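Local coordinates for protein aspartate aminotransferase (Rhodobacter sphaeroides, PDB 3NRA) that probably transfers the amino group of L-aspartate to 2-oxoglutarate, using pyridoxal 5'-phosphate held covalently on a lysine, at residues B[43-48]-B[363-368]; B[60-65]-B[287-292]; B[88-93]-B[297-302]; B[133-138]-B[184-189]. All blocks are in the same frame, centred on the assembly; numbering follows the deposited sequence.

Contact 1. Residues B[43-48]-B[363-368]; sequences DFSHGD and GVVVTP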
loop_
_atom_site.group_PDB
_atom_site.type_symbol
_atom_site.label_atom_id
_atom_site.label_comp_id
_atom_site.label_asym_id
_atom_site.label_seq_id
_atom_site.Cartn_x
_atom_site.Cartn_y
_atom_site.Cartn_z
ATOM N N ASP B 43 12.912 12.323 19.327
ATOM C CA ASP B 43 12.783 11.031 18.657
ATOM C C ASP B 43 13.522 11.101 17.313
ATOM O O ASP B 43 12.987 11.615 16.331
ATOM C CB ASP B 43 11.297 10.722 18.442
ATOM C CG ASP B 43 11.061 9.365 17.786
ATOM O OD1 ASP B 43 12.037 8.708 17.320
ATOM O OD2 ASP B 43 9.897 8.976 17.708
ATOM N N PHE B 44 14.751 10.581 17.281
ATOM C CA PHE B 44 15.577 10.586 16.057
ATOM C C PHE B 44 15.244 9.400 15.131
ATOM O O PHE B 44 15.965 9.174 14.134
ATOM C CB PHE B 44 17.086 10.495 16.394
ATOM C CG PHE B 44 17.662 11.708 17.025
ATOM C CD1 PHE B 44 17.884 12.862 16.277
ATOM C CD2 PHE B 44 18.129 11.671 18.335
ATOM C CE1 PHE B 44 18.497 13.946 16.825
ATOM C CE2 PHE B 44 18.714 12.796 18.903
ATOM C CZ PHE B 44 18.909 13.929 18.130
ATOM N N SER B 45 14.194 8.621 15.444
ATOM C CA SER B 45 13.856 7.459 14.610
ATOM C C SER B 45 13.301 7.866 13.246
ATOM O O SER B 45 13.469 7.148 12.284
ATOM C CB SER B 45 12.894 6.493 15.336
ATOM O OG SER B 45 11.590 7.015 15.422
ATOM N N HIS B 46 12.676 9.042 13.163
ATOM C CA HIS B 46 12.236 9.598 11.870
ATOM C C HIS B 46 12.205 11.134 11.890
ATOM O O HIS B 46 12.397 11.765 12.951
ATOM C CB HIS B 46 10.851 9.039 11.493
ATOM C CG HIS B 46 9.785 9.373 12.476
ATOM N ND1 HIS B 46 9.104 10.572 12.453
ATOM C CD2 HIS B 46 9.293 8.680 13.531
ATOM C CE1 HIS B 46 8.236 10.599 13.450
ATOM N NE2 HIS B 46 8.338 9.470 14.124
ATOM N N GLY B 47 11.950 11.729 10.726
ATOM C CA GLY B 47 11.928 13.202 10.586
ATOM C C GLY B 47 10.781 13.903 11.320
ATOM O O GLY B 47 9.700 13.329 11.508
ATOM N N ASP B 48 11.036 15.148 11.721
ATOM C CA ASP B 48 10.083 15.962 12.448
ATOM C C ASP B 48 9.508 16.918 11.436
ATOM O O ASP B 48 10.201 17.824 10.969
ATOM C CB ASP B 48 10.798 16.716 13.578
ATOM C CG ASP B 48 9.870 17.567 14.401
ATOM O OD1 ASP B 48 8.810 17.998 13.901
ATOM O OD2 ASP B 48 10.237 17.853 15.556
ATOM N N GLY B 363 15.812 10.601 27.288
ATOM C CA GLY B 363 14.646 10.820 26.422
ATOM C C GLY B 363 15.018 10.905 24.941
ATOM O O GLY B 363 14.503 11.736 24.220
ATOM N N VAL B 364 15.948 10.056 24.507
ATOM C CA VAL B 364 16.367 10.010 23.114
ATOM C C VAL B 364 16.000 8.654 22.527
ATOM O O VAL B 364 16.336 7.614 23.093
ATOM C CB VAL B 364 17.866 10.255 23.024
ATOM C CG1 VAL B 364 18.389 9.914 21.677
ATOM C CG2 VAL B 364 18.175 11.717 23.354
ATOM N N VAL B 365 15.260 8.663 21.414
ATOM C CA VAL B 365 15.055 7.448 20.602
ATOM C C VAL B 365 16.043 7.465 19.461
ATOM O O VAL B 365 16.039 8.408 18.669
ATOM C CB VAL B 365 13.621 7.370 19.985
ATOM C CG1 VAL B 365 13.436 6.064 19.247
ATOM C CG2 VAL B 365 12.512 7.562 21.085
ATOM N N VAL B 366 16.869 6.409 19.351
ATOM C CA VAL B 366 17.730 6.207 18.163
ATOM C C VAL B 366 17.502 4.815 17.645
ATOM O O VAL B 366 16.946 3.972 18.358
ATOM C CB VAL B 366 19.233 6.399 18.509
ATOM C CG1 VAL B 366 19.474 7.769 19.116
ATOM C CG2 VAL B 366 19.743 5.281 19.451
ATOM N N THR B 367 17.904 4.551 16.404
ATOM C CA THR B 367 17.596 3.281 15.778
ATOM C C THR B 367 18.770 2.340 15.923
ATOM O O THR B 367 19.893 2.710 15.613
ATOM C CB THR B 367 17.258 3.447 14.303
ATOM O OG1 THR B 367 16.251 4.439 14.170
ATOM C CG2 THR B 367 16.752 2.103 13.697
ATOM N N PRO B 368 18.523 1.113 16.387
ATOM C CA PRO B 368 19.679 0.240 16.594
ATOM C C PRO B 368 20.343 -0.118 15.299
ATOM O O PRO B 368 19.681 -0.266 14.296
ATOM C CB PRO B 368 19.096 -1.007 17.250
ATOM C CG PRO B 368 17.647 -0.816 17.324
ATOM C CD PRO B 368 17.308 0.590 17.016
HETATM O O HOH W 1 16.958 6.889 12.991
#

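Contact 2. Residues B[60-65]-B[287-292]; sequences DLFSAG and AGYSQA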
loop_
_atom_site.group_PDB
_atom_site.type_symbol
_atom_site.label_atom_id
_atom_site.label_comp_id
_atom_site.label_asym_id
_atom_site.label_seq_id
_atom_site.Cartn_x
_atom_site.Cartn_y
_atom_site.Cartn_z
ATOM N N ASP B 60 -2.819 23.040 -0.239
ATOM C CA ASP B 60 -3.667 23.699 -1.214
ATOM C C ASP B 60 -3.916 22.827 -2.472
ATOM O O ASP B 60 -5.040 22.771 -2.971
ATOM C CB ASP B 60 -3.092 25.050 -1.618
ATOM C CG ASP B 60 -3.197 26.099 -0.494
ATOM O OD1 ASP B 60 -3.940 25.871 0.494
ATOM O OD2 ASP B 60 -2.530 27.146 -0.615
ATOM N N LEU B 61 -2.884 22.136 -2.940
ATOM C CA LEU B 61 -3.029 21.229 -4.085
ATOM C C LEU B 61 -3.941 20.067 -3.750
ATOM O O LEU B 61 -4.805 19.698 -4.562
ATOM C CB LEU B 61 -1.661 20.708 -4.560
ATOM C CG LEU B 61 -0.757 21.750 -5.226
ATOM C CD1 LEU B 61 0.722 21.189 -5.412
ATOM C CD2 LEU B 61 -1.365 22.214 -6.572
ATOM N N PHE B 62 -3.788 19.531 -2.528
ATOM C CA PHE B 62 -4.612 18.426 -2.035
ATOM C C PHE B 62 -6.080 18.876 -1.982
ATOM O O PHE B 62 -6.997 18.164 -2.437
ATOM C CB PHE B 62 -4.130 17.969 -0.631
ATOM C CG PHE B 62 -4.865 16.760 -0.110
ATOM C CD1 PHE B 62 -6.105 16.904 0.541
ATOM C CD2 PHE B 62 -4.385 15.494 -0.347
ATOM C CE1 PHE B 62 -6.828 15.816 0.939
ATOM C CE2 PHE B 62 -5.077 14.378 0.093
ATOM C CZ PHE B 62 -6.318 14.542 0.734
ATOM N N SER B 63 -6.280 20.079 -1.456
ATOM C CA SER B 63 -7.595 20.660 -1.315
ATOM C C SER B 63 -8.280 20.971 -2.669
ATOM O O SER B 63 -9.466 20.756 -2.826
ATOM C CB SER B 63 -7.498 21.938 -0.490
ATOM O OG SER B 63 -8.783 22.478 -0.350
ATOM N N ALA B 64 -7.513 21.460 -3.635
ATOM C CA ALA B 64 -8.019 21.651 -4.993
ATOM C C ALA B 64 -8.437 20.303 -5.630
ATOM O O ALA B 64 -9.460 20.230 -6.320
ATOM C CB ALA B 64 -6.975 22.371 -5.857
ATOM N N GLY B 65 -7.682 19.243 -5.347
ATOM C CA GLY B 65 -7.993 17.887 -5.883
ATOM C C GLY B 65 -9.286 17.312 -5.302
ATOM O O GLY B 65 -10.152 16.823 -6.032
ATOM N N ALA B 287 -3.087 6.829 -3.085
ATOM C CA ALA B 287 -4.331 7.556 -2.744
ATOM C C ALA B 287 -4.612 8.643 -3.787
ATOM O O ALA B 287 -3.742 9.507 -4.064
ATOM C CB ALA B 287 -4.246 8.168 -1.346
ATOM N N GLY B 288 -5.795 8.561 -4.409
ATOM C CA GLY B 288 -6.179 9.493 -5.449
ATOM C C GLY B 288 -5.955 10.947 -5.070
ATOM O O GLY B 288 -5.316 11.684 -5.808
ATOM N N TYR B 289 -6.456 11.346 -3.905
ATOM C CA TYR B 289 -6.353 12.731 -3.481
ATOM C C TYR B 289 -4.913 13.115 -3.194
ATOM O O TYR B 289 -4.473 14.214 -3.566
ATOM C CB TYR B 289 -7.221 13.010 -2.255
ATOM C CG TYR B 289 -8.738 12.874 -2.486
ATOM C CD1 TYR B 289 -9.346 13.382 -3.615
ATOM C CD2 TYR B 289 -9.549 12.280 -1.533
ATOM C CE1 TYR B 289 -10.701 13.253 -3.810
ATOM C CE2 TYR B 289 -10.922 12.174 -1.713
ATOM C CZ TYR B 289 -11.482 12.634 -2.850
ATOM O OH TYR B 289 -12.827 12.517 -3.041
ATOM N N SER B 290 -4.160 12.200 -2.567
ATOM C CA SER B 290 -2.731 12.437 -2.271
ATOM C C SER B 290 -1.963 12.776 -3.519
ATOM O O SER B 290 -1.075 13.621 -3.485
ATOM C CB SER B 290 -2.080 11.218 -1.592
ATOM O OG SER B 290 -2.456 11.127 -0.241
ATOM N N GLN B 291 -2.302 12.122 -4.630
ATOM C CA GLN B 291 -1.522 12.263 -5.867
ATOM C C GLN B 291 -1.383 13.723 -6.293
ATOM O O GLN B 291 -0.308 14.148 -6.687
ATOM C CB GLN B 291 -2.125 11.426 -6.982
ATOM C CG GLN B 291 -1.854 9.922 -6.841
ATOM C CD GLN B 291 -2.364 9.143 -8.015
ATOM O OE1 GLN B 291 -2.112 9.511 -9.156
ATOM N NE2 GLN B 291 -3.115 8.052 -7.750
ATOM N N ALA B 292 -2.459 14.499 -6.091
ATOM C CA ALA B 292 -2.511 15.898 -6.429
ATOM C C ALA B 292 -1.358 16.730 -5.877
ATOM O O ALA B 292 -1.008 17.719 -6.501
ATOM C CB ALA B 292 -3.910 16.542 -5.959
HETATM O O HOH W 2 -6.523 15.832 -3.873
#

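Contact 3. Residues B[88-93]-B[297-302]; sequences APRLAA and WFDEAP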
loop_
_atom_site.group_PDB
_atom_site.type_symbol
_atom_site.label_atom_id
_atom_site.label_comp_id
_atom_site.label_asym_id
_atom_site.label_seq_id
_atom_site.Cartn_x
_atom_site.Cartn_y
_atom_site.Cartn_z
ATOM N N ALA B 88 7.365 13.480 -15.429
ATOM C CA ALA B 88 8.404 12.800 -16.221
ATOM C C ALA B 88 9.535 13.752 -16.664
ATOM O O ALA B 88 10.728 13.417 -16.503
ATOM C CB ALA B 88 7.761 12.079 -17.453
ATOM N N PRO B 89 9.174 14.957 -17.206
ATOM C CA PRO B 89 10.219 15.948 -17.551
ATOM C C PRO B 89 11.026 16.405 -16.342
ATOM O O PRO B 89 12.238 16.577 -16.441
ATOM C CB PRO B 89 9.423 17.122 -18.156
ATOM C CG PRO B 89 8.146 16.524 -18.623
ATOM C CD PRO B 89 7.843 15.386 -17.672
ATOM N N ARG B 90 10.373 16.534 -15.191
ATOM C CA ARG B 90 11.058 16.972 -13.968
ATOM C C ARG B 90 12.037 15.911 -13.469
ATOM O O ARG B 90 13.192 16.220 -13.137
ATOM C CB ARG B 90 10.047 17.321 -12.888
ATOM C CG ARG B 90 9.034 18.379 -13.343
ATOM C CD ARG B 90 8.160 18.852 -12.261
ATOM N NE ARG B 90 7.164 19.799 -12.786
ATOM C CZ ARG B 90 6.080 20.226 -12.127
ATOM N NH1 ARG B 90 5.784 19.787 -10.889
ATOM N NH2 ARG B 90 5.251 21.052 -12.728
ATOM N N LEU B 91 11.578 14.669 -13.450
ATOM C CA LEU B 91 12.404 13.540 -13.064
ATOM C C LEU B 91 13.501 13.253 -14.095
ATOM O O LEU B 91 14.580 12.801 -13.727
ATOM C CB LEU B 91 11.534 12.291 -12.862
ATOM C CG LEU B 91 10.573 12.321 -11.678
ATOM C CD1 LEU B 91 9.554 11.146 -11.750
ATOM C CD2 LEU B 91 11.337 12.298 -10.313
ATOM N N ALA B 92 13.225 13.529 -15.386
ATOM C CA ALA B 92 14.263 13.453 -16.434
ATOM C C ALA B 92 15.380 14.480 -16.222
ATOM O O ALA B 92 16.569 14.146 -16.327
ATOM C CB ALA B 92 13.637 13.617 -17.883
ATOM N N ALA B 93 14.986 15.729 -15.960
ATOM C CA ALA B 93 15.930 16.817 -15.694
ATOM C C ALA B 93 16.755 16.530 -14.438
ATOM O O ALA B 93 17.955 16.665 -14.460
ATOM C CB ALA B 93 15.181 18.142 -15.548
ATOM N N TRP B 297 5.701 19.028 -6.998
ATOM C CA TRP B 297 6.972 18.392 -6.725
ATOM C C TRP B 297 7.981 18.773 -7.803
ATOM O O TRP B 297 7.693 18.646 -9.018
ATOM C CB TRP B 297 6.816 16.860 -6.662
ATOM C CG TRP B 297 8.050 16.121 -6.149
ATOM C CD1 TRP B 297 8.977 16.584 -5.254
ATOM C CD2 TRP B 297 8.436 14.760 -6.450
ATOM N NE1 TRP B 297 9.940 15.611 -5.017
ATOM C CE2 TRP B 297 9.631 14.492 -5.737
ATOM C CE3 TRP B 297 7.910 13.769 -7.272
ATOM C CZ2 TRP B 297 10.290 13.276 -5.822
ATOM C CZ3 TRP B 297 8.578 12.559 -7.375
ATOM C CH2 TRP B 297 9.744 12.320 -6.654
ATOM N N PHE B 298 9.138 19.274 -7.355
ATOM C CA PHE B 298 10.186 19.868 -8.225
ATOM C C PHE B 298 9.779 21.210 -8.841
ATOM O O PHE B 298 10.451 21.706 -9.736
ATOM C CB PHE B 298 10.645 18.880 -9.323
ATOM C CG PHE B 298 11.552 17.816 -8.829
ATOM C CD1 PHE B 298 12.894 18.090 -8.597
ATOM C CD2 PHE B 298 11.084 16.542 -8.584
ATOM C CE1 PHE B 298 13.743 17.116 -8.135
ATOM C CE2 PHE B 298 11.930 15.563 -8.131
ATOM C CZ PHE B 298 13.261 15.847 -7.900
ATOM N N ASP B 299 8.710 21.819 -8.337
ATOM C CA ASP B 299 8.308 23.128 -8.799
ATOM C C ASP B 299 8.021 24.030 -7.596
ATOM O O ASP B 299 7.137 24.892 -7.641
ATOM C CB ASP B 299 7.077 23.003 -9.705
ATOM C CG ASP B 299 6.713 24.318 -10.405
ATOM O OD1 ASP B 299 7.619 25.049 -10.827
ATOM O OD2 ASP B 299 5.507 24.622 -10.490
ATOM N N GLU B 300 8.826 23.874 -6.554
ATOM C CA GLU B 300 8.661 24.642 -5.338
ATOM C C GLU B 300 9.199 26.053 -5.586
ATOM O O GLU B 300 9.939 26.287 -6.557
ATOM C CB GLU B 300 9.408 23.974 -4.165
ATOM C CG GLU B 300 8.937 22.527 -3.843
ATOM C CD GLU B 300 9.561 21.446 -4.755
ATOM O OE1 GLU B 300 10.380 21.786 -5.641
ATOM O OE2 GLU B 300 9.256 20.243 -4.572
ATOM N N ALA B 301 8.852 26.987 -4.718
ATOM C CA ALA B 301 9.382 28.367 -4.828
ATOM C C ALA B 301 10.933 28.348 -4.964
ATOM O O ALA B 301 11.600 27.546 -4.303
ATOM C CB ALA B 301 8.953 29.207 -3.606
ATOM N N PRO B 302 11.496 29.202 -5.856
ATOM C CA PRO B 302 12.965 29.339 -5.933
ATOM C C PRO B 302 13.611 29.639 -4.554
ATOM O O PRO B 302 13.080 30.452 -3.786
ATOM C CB PRO B 302 13.160 30.539 -6.882
ATOM C CG PRO B 302 11.922 30.602 -7.694
ATOM C CD PRO B 302 10.808 30.100 -6.812
HETATM O O HOH W 3 3.521 22.843 -11.235
#

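Contact 4. Residues B[133-138]-B[184-189]; sequences QPDYFA and LFSNPN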
loop_
_atom_site.group_PDB
_atom_site.type_symbol
_atom_site.label_atom_id
_atom_site.label_comp_id
_atom_site.label_asym_id
_atom_site.label_seq_id
_atom_site.Cartn_x
_atom_site.Cartn_y
_atom_site.Cartn_z
ATOM N N GLN B 133 25.367 -4.183 2.887
ATOM C CA GLN B 133 25.375 -4.156 4.346
ATOM C C GLN B 133 26.375 -3.086 4.819
ATOM O O GLN B 133 27.538 -3.135 4.454
ATOM C CB GLN B 133 25.795 -5.533 4.892
ATOM C CG GLN B 133 24.851 -6.652 4.521
ATOM C CD GLN B 133 25.171 -7.933 5.229
ATOM O OE1 GLN B 133 26.323 -8.316 5.333
ATOM N NE2 GLN B 133 24.145 -8.616 5.713
ATOM N N PRO B 134 25.920 -2.084 5.574
ATOM C CA PRO B 134 24.571 -1.767 5.987
ATOM C C PRO B 134 23.742 -1.131 4.885
ATOM O O PRO B 134 24.292 -0.431 4.003
ATOM C CB PRO B 134 24.797 -0.783 7.111
ATOM C CG PRO B 134 26.047 -0.089 6.708
ATOM C CD PRO B 134 26.888 -1.159 6.192
ATOM N N ASP B 135 22.420 -1.365 4.924
ATOM C CA ASP B 135 21.505 -0.657 4.059
ATOM C C ASP B 135 20.064 -0.694 4.656
ATOM O O ASP B 135 19.836 -1.153 5.785
ATOM C CB ASP B 135 21.552 -1.265 2.633
ATOM C CG ASP B 135 21.278 -0.232 1.519
ATOM O OD1 ASP B 135 20.457 0.674 1.737
ATOM O OD2 ASP B 135 21.831 -0.378 0.398
ATOM N N TYR B 136 19.127 -0.164 3.904
ATOM C CA TYR B 136 17.783 0.114 4.375
ATOM C C TYR B 136 17.131 -1.142 4.979
ATOM O O TYR B 136 17.309 -2.261 4.464
ATOM C CB TYR B 136 16.969 0.638 3.181
ATOM C CG TYR B 136 15.561 1.018 3.471
ATOM C CD1 TYR B 136 15.266 2.158 4.224
ATOM C CD2 TYR B 136 14.501 0.321 2.902
ATOM C CE1 TYR B 136 13.959 2.544 4.461
ATOM C CE2 TYR B 136 13.207 0.697 3.135
ATOM C CZ TYR B 136 12.945 1.837 3.915
ATOM O OH TYR B 136 11.652 2.231 4.156
ATOM N N PHE B 137 16.394 -0.944 6.079
ATOM C CA PHE B 137 15.834 -2.057 6.906
ATOM C C PHE B 137 14.996 -3.043 6.091
ATOM O O PHE B 137 15.032 -4.256 6.332
ATOM C CB PHE B 137 15.013 -1.504 8.123
ATOM C CG PHE B 137 13.530 -1.309 7.833
ATOM C CD1 PHE B 137 13.080 -0.195 7.146
ATOM C CD2 PHE B 137 12.592 -2.290 8.199
ATOM C CE1 PHE B 137 11.714 -0.062 6.790
ATOM C CE2 PHE B 137 11.241 -2.143 7.874
ATOM C CZ PHE B 137 10.808 -1.021 7.167
ATOM N N ALA B 138 14.276 -2.534 5.096
ATOM C CA ALA B 138 13.348 -3.377 4.312
ATOM C C ALA B 138 14.054 -4.302 3.283
ATOM O O ALA B 138 13.473 -5.267 2.847
ATOM C CB ALA B 138 12.276 -2.500 3.611
ATOM N N LEU B 184 20.039 -4.323 -5.347
ATOM C CA LEU B 184 19.200 -3.288 -4.747
ATOM C C LEU B 184 20.077 -2.515 -3.791
ATOM O O LEU B 184 20.792 -3.135 -2.978
ATOM C CB LEU B 184 18.049 -3.933 -3.974
ATOM C CG LEU B 184 17.297 -3.062 -2.975
ATOM C CD1 LEU B 184 16.589 -1.849 -3.667
ATOM C CD2 LEU B 184 16.321 -3.914 -2.163
ATOM N N PHE B 185 20.069 -1.179 -3.905
ATOM C CA PHE B 185 20.829 -0.315 -3.007
ATOM C C PHE B 185 20.217 1.070 -2.872
ATOM O O PHE B 185 19.529 1.556 -3.802
ATOM C CB PHE B 185 22.314 -0.226 -3.452
ATOM C CG PHE B 185 22.567 0.685 -4.625
ATOM C CD1 PHE B 185 22.124 0.353 -5.887
ATOM C CD2 PHE B 185 23.341 1.839 -4.472
ATOM C CE1 PHE B 185 22.387 1.184 -6.991
ATOM C CE2 PHE B 185 23.601 2.679 -5.556
ATOM C CZ PHE B 185 23.122 2.348 -6.821
ATOM N N SER B 186 20.439 1.698 -1.705
ATOM C CA SER B 186 20.078 3.088 -1.502
ATOM C C SER B 186 21.285 4.015 -1.721
ATOM O O SER B 186 22.411 3.691 -1.346
ATOM C CB SER B 186 19.461 3.318 -0.094
ATOM O OG SER B 186 20.421 3.130 0.913
ATOM N N ASN B 187 21.013 5.151 -2.359
ATOM C CA ASN B 187 21.988 6.184 -2.656
ATOM C C ASN B 187 21.283 7.547 -2.590
ATOM O O ASN B 187 20.488 7.839 -3.449
ATOM C CB ASN B 187 22.565 5.997 -4.056
ATOM C CG ASN B 187 23.679 6.958 -4.345
ATOM O OD1 ASN B 187 24.300 7.482 -3.428
ATOM N ND2 ASN B 187 23.930 7.216 -5.618
ATOM N N PRO B 188 21.560 8.370 -1.538
ATOM C CA PRO B 188 22.466 8.136 -0.442
ATOM C C PRO B 188 22.072 6.929 0.414
ATOM O O PRO B 188 20.862 6.605 0.556
ATOM C CB PRO B 188 22.351 9.411 0.377
ATOM C CG PRO B 188 20.981 9.866 0.157
ATOM C CD PRO B 188 20.803 9.616 -1.326
ATOM N N ASN B 189 23.097 6.253 0.949
ATOM C CA ASN B 189 22.915 5.143 1.856
ATOM C C ASN B 189 22.094 5.531 3.080
ATOM O O ASN B 189 22.328 6.593 3.695
ATOM C CB ASN B 189 24.269 4.599 2.281
ATOM C CG ASN B 189 24.153 3.415 3.208
ATOM O OD1 ASN B 189 24.305 3.554 4.434
ATOM N ND2 ASN B 189 23.918 2.236 2.638
HETATM O O HOH W 4 23.602 1.537 -0.278
HETATM O O HOH W 5 20.921 -2.839 -0.282
#

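Contact 1. Residues B[43-48]-B[363-368]
D43 and V365 form a parallel beta bridge, their CA atoms 4.7 Å apart, and the backbone N of F44 donates to the carbonyl O of V365 at 2.9 Å in the plane of that carbonyl. V42 adds backbone bonds to G363 and V365, so a very short strand runs alongside 364-368 before the chain turns off at S45. Beyond the bridge, a water takes over: it donates to F44 O and bonds to T367 OG1, linking the two chains where the direct backbone bonding stops. The side chains of D43 and V365 emerge on the same side of the sheet. With CG anti to its backbone N (chi1 -178°), D43 brings OD1 to 3.4 Å from V365 CB, yet the carboxylate is turned mainly to its own chain. OD1 accepts from S45 OG at 2.6 Å on the syn side and from S45 N at 2.9 Å on the anti side. Two bonds on one oxygen fix the carboxylate, and S45 CB lies 4.0 Å from V365 CG1. F44 goes a different way: the edge of its ring meets V364, CG1 of which lies near the ring plane, 3.8 Å from CD2. L382 of strand 380-383 and A394 of helix 388-404 also pack on this phenyl group, while the H46 ring stacks on Y74 of the second subunit. The example illustrates an Asx turn ending an edge strand, here in the small domain, which class I aminotransferases assemble from the beginning and the end of the chain.

Contact 2. Residues B[60-65]-B[287-292]
F62 and Y289 bring a helix and a short helical turn together; F62 has the largest share of the buried surface, closely followed by A292 and Y289. From CB its ring sets out anti to the backbone N (chi1 -175°), a course that carries its far side to the opposite segment although the CB bond itself does not point there. CD2 comes to 3.5 Å from Y289 O. One atom further out, CE2 rests 3.5 Å from Y289 CB and also lies close to the backbone N of S290. CZ, at the tip, touches that same CB of Y289, so the ring spans the start of the tyrosine side chain and the peptide that follows it. Over one face of the phenyl group, toward its rim, sits a water that donates to F62 O at 2.8 Å and to Y289 O at 2.6 Å, stitching the two backbones together. Alongside, the methyl group of A292 nestles against the helix, its CB 3.6 Å from L61 O and 4.3 Å from G65 CA, where the bare glycine backbone permits the approach. S290 OG is hydrogen-bonded to Y260 O of its own chain. Helix 58-68 is thus laid against the turn 288-291, with Q72 and A73 of helix 70-73 beside Y289, and the second subunit also packs here: its F62 stacks on F62, and its Y260 meets Y289 edge-to-face.

Contact 3. Residues B[88-93]-B[297-302]
R90 reaches from helix 81-95 to the carbonyl O of W297 and the CB of F298, its chain extended from CG to NE. The aliphatic part slides past F298 in the opposite direction, with CD 3.8 Å from F298 CB. At the end, NH1 donates to W297 O at 2.9 Å and also to R295 O, so a single nitrogen grips two carbonyls of the loop. NH1 comes to W297 O from above the carbonyl plane, 38° out of it, and not along a lone pair. D299 CB covers one face of the guanidinium group, and the carboxylate lies well out of its plane: R90 NH2 and D299 OD2 are 4.2 Å apart, too far for a salt bridge, so that any attraction is probably only electrostatic, while a water accepts from NH2 and donates to OD2. Next comes L91, whose side chain crosses those of W297 and F298 at about a right angle. Its CD2 lies 4.0 Å from W297 CH2 and equally far from F298 CE2, the latter atom itself resting over the indole face of W297. F298, with positive phi, donates its N-H to E300 OE2, and R223, the salt-bridge partner of E300, forms a cation-pi contact with the F298 ring. E255 accepts from W297 NE1. The contact joins helix 81-95 to the loop between 288-291 and 304-324, over V264 and F266 of strand 263-267 in the large-domain sheet of the fold type I aminotransferases.

Contact 4. Residues B[133-138]-B[184-189]
D135 and S186 are joined twice, one bond to each carboxylate oxygen. S186 OG donates to D135 OD1 at 2.6 Å from the syn side, and S186 N meets the syn lone pair of D135 OD2 at 3.3 Å, nearly straight at 166°. On its anti side OD1 also takes the backbone N-H of Y136, at 2.7 Å. OD2 receives two waters besides: one donates onward to L184 O, the other to S186 O. The S186 hydroxyl, a donor to D135, also accepts from N190 N. These residues stand where strands 128-133 and 182-186 end, at the C-terminal edge of the parallel part of the large-domain sheet, the edge along which fold type I enzymes build their cofactor site; N187 to N189 begin the NPNNP sequence, directly after S186, with a cis peptide before P188 as there is before P134. N189 adds a further link, to the backbone next to D135. Its ND2 donates to P134 O at 3.0 Å, close to the amide plane, and to the water that links OD2 with S186 O. The other end of the amide, OD1, accepts from A192 N.

Contacts 2 and 4 are buried, whereas contacts 1 and 3 are only partly so, and D299 of contact 3 is exposed. Contact 4 is the most polar, a buried web around one carboxylate; contact 2 is mainly ring and methyl packing bridged by a water; contacts 1 and 3 combine one direct bond to a backbone carbonyl with apolar contacts. Contact 4 lies at the strand ends of the seven-stranded sheet, and contact 3 packs on its strand 263-267, while contact 1 belongs to the four-stranded one. F372 connects contacts 1 and 4, touching T367 and bonding to the D135 backbone. Contacts 2 and 3 alternate along the chain, with nearest atoms about 6 Å apart, but contact 2 alone of this pair meets the second subunit.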